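Local structure of stage II sporulation protein E (SpoIIE) (Moorella thermoacetica, 3ZT9) at residues C19-L24 with D184-V189. The protein is a PP2C-type phosphatase-like protein that probably removes phosphate from a partner protein, such as an RsbS-like stressosome component, to control signalling. Numbering follows the deposited sequence.
Sequences CGDACL and DDDVAV. With MN (manganese (II) ion), chain C.
G20, D21 and C23 pack against D186 and A188 where the two β-sheets of this PP2C-type sandwich face each other, beside the manganese site. Strand 21-28 edges one sheet and strand 187-192 belongs to the other; their facing segments run nearly parallel, axes 6.7 Å apart, and meet mainly through side chains. The apolar part is small: A188 CB lies 3.6 Å from D21 CB and 3.8 Å from C23 SG, while V36 also touches A188 and C23.

Toward the manganese site the contact turns polar. D186 has CG anti to its carbonyl carbon (chi1 -59°), which swings the carboxylate across to the loop at C19 and G20, where G20 N donates to D186 OD1 over 3.1 Å. The bond is nearly straight, 165°, but reaches the oxygen from above the carboxylate plane; R13 N is a second donor to OD1. Close by, D21 N donates to C19 SG. The carboxylates of D21 and D186, their planes 69° apart, are bridged by a water that donates 2.7 Å to both D21 OD1 and D186 OD2. S149 OG hydrogen-bonds D21 OD2. With an alanine in place of D186, the bridging water would probably lose one acceptor, and G20 N and R13 N would be left without their carboxylate mate.

One residue before D186, D185 OD2 binds manganese at 2.2 Å in a site shared with D38 and D150. A metal-bound water lies 2.8 Å from D186 O and 2.9 Å from D21 OD1, making D21 a second-shell residue of this ion; its side chain also lies near a second manganese. The manganese ions and these bridging waters would be expected to offset repulsion among the clustered acidic groups, tying the sheet interface to the PP2C-type metal centre.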
loop_
_atom_site.group_PDB
_atom_site.type_symbol
_atom_site.label_atom_id
_atom_site.label_comp_id
_atom_site.label_asym_id
_atom_site.label_seq_id
_atom_site.Cartn_x
_atom_site.Cartn_y
_atom_site.Cartn_z
ATOM N N CYS A 19 -14.318 -5.915 4.288
ATOM C CA CYS A 19 -13.106 -6.091 3.492
ATOM C C CYS A 19 -11.893 -6.302 4.373
ATOM O O CYS A 19 -11.581 -5.479 5.220
ATOM C CB CYS A 19 -12.892 -4.878 2.569
ATOM S SG CYS A 19 -11.400 -4.939 1.549
ATOM N N GLY A 20 -11.185 -7.408 4.154
ATOM C CA GLY A 20 -10.010 -7.706 4.963
ATOM C C GLY A 20 -8.736 -6.963 4.626
ATOM O O GLY A 20 -7.725 -7.167 5.279
ATOM N N ASP A 21 -8.768 -6.095 3.613
ATOM C CA ASP A 21 -7.649 -5.219 3.301
ATOM C C ASP A 21 -7.961 -3.788 3.786
ATOM O O ASP A 21 -9.109 -3.435 4.011
ATOM C CB ASP A 21 -7.391 -5.134 1.772
ATOM C CG ASP A 21 -6.964 -6.442 1.127
ATOM O OD1 ASP A 21 -6.586 -7.402 1.822
ATOM O OD2 ASP A 21 -6.977 -6.463 -0.130
ATOM N N ALA A 22 -6.934 -2.954 3.924
ATOM C CA ALA A 22 -7.134 -1.564 4.293
ATOM C C ALA A 22 -6.157 -0.642 3.570
ATOM O O ALA A 22 -5.038 -1.040 3.283
ATOM C CB ALA A 22 -6.982 -1.388 5.805
ATOM N N CYS A 23 -6.587 0.599 3.328
ATOM C CA CYS A 23 -5.771 1.644 2.685
ATOM C C CYS A 23 -5.635 2.885 3.584
ATOM O O CYS A 23 -6.553 3.229 4.332
ATOM C CB CYS A 23 -6.434 2.075 1.353
ATOM S SG CYS A 23 -6.419 0.747 0.144
ATOM N N LEU A 24 -4.489 3.564 3.483
ATOM C CA LEU A 24 -4.261 4.845 4.155
ATOM C C LEU A 24 -3.607 5.797 3.162
ATOM O O LEU A 24 -2.683 5.418 2.447
ATOM C CB LEU A 24 -3.292 4.668 5.322
ATOM C CG LEU A 24 -2.853 5.959 6.025
ATOM C CD1 LEU A 24 -3.997 6.554 6.805
ATOM C CD2 LEU A 24 -1.690 5.671 6.950
ATOM N N ASP A 184 -12.283 -13.924 -5.410
ATOM C CA ASP A 184 -12.113 -14.821 -4.274
ATOM C C ASP A 184 -11.160 -14.289 -3.184
ATOM O O ASP A 184 -10.825 -14.990 -2.230
ATOM C CB ASP A 184 -11.710 -16.244 -4.748
ATOM C CG ASP A 184 -10.301 -16.308 -5.320
ATOM O OD1 ASP A 184 -9.673 -15.268 -5.527
ATOM O OD2 ASP A 184 -9.804 -17.420 -5.584
ATOM N N ASP A 185 -10.780 -13.025 -3.274
ATOM C CA ASP A 185 -9.985 -12.438 -2.213
ATOM C C ASP A 185 -10.398 -10.996 -2.121
ATOM O O ASP A 185 -11.006 -10.462 -3.064
ATOM C CB ASP A 185 -8.465 -12.548 -2.499
ATOM C CG ASP A 185 -7.617 -12.282 -1.245
ATOM O OD1 ASP A 185 -8.192 -12.319 -0.125
ATOM O OD2 ASP A 185 -6.397 -12.034 -1.347
ATOM N N ASP A 186 -10.083 -10.374 -0.998
ATOM C CA ASP A 186 -10.209 -8.921 -0.861
ATOM C C ASP A 186 -9.282 -8.215 -1.826
ATOM O O ASP A 186 -8.223 -8.740 -2.149
ATOM C CB ASP A 186 -9.831 -8.527 0.550
ATOM C CG ASP A 186 -10.714 -9.208 1.585
ATOM O OD1 ASP A 186 -11.914 -8.975 1.554
ATOM O OD2 ASP A 186 -10.204 -9.951 2.410
ATOM N N VAL A 187 -9.658 -7.016 -2.259
ATOM C CA VAL A 187 -8.839 -6.250 -3.212
ATOM C C VAL A 187 -8.624 -4.860 -2.637
ATOM O O VAL A 187 -9.549 -4.259 -2.079
ATOM C CB VAL A 187 -9.515 -6.180 -4.592
ATOM C CG1 VAL A 187 -8.834 -5.147 -5.503
ATOM C CG2 VAL A 187 -9.545 -7.597 -5.256
ATOM N N ALA A 188 -7.411 -4.322 -2.773
ATOM C CA ALA A 188 -7.157 -2.957 -2.370
ATOM C C ALA A 188 -6.140 -2.367 -3.343
ATOM O O ALA A 188 -5.150 -3.014 -3.668
ATOM C CB ALA A 188 -6.582 -2.908 -0.943
ATOM N N VAL A 189 -6.364 -1.136 -3.778
ATOM C CA VAL A 189 -5.466 -0.503 -4.734
ATOM C C VAL A 189 -5.377 0.966 -4.436
ATOM O O VAL A 189 -6.416 1.592 -4.220
ATOM C CB VAL A 189 -6.027 -0.565 -6.181
ATOM C CG1 VAL A 189 -4.917 -0.104 -7.181
ATOM C CG2 VAL A 189 -6.524 -1.951 -6.519
HETATM MN MN MN C . -5.013 -11.117 0.084
HETATM O O HOH W 1 -6.314 -9.377 -0.231
HETATM O O HOH W 2 -7.669 -9.544 3.153
HETATM O O HOH W 3 -6.324 -12.021 1.649
HETATM O O HOH W 4 -3.980 -12.966 0.807
#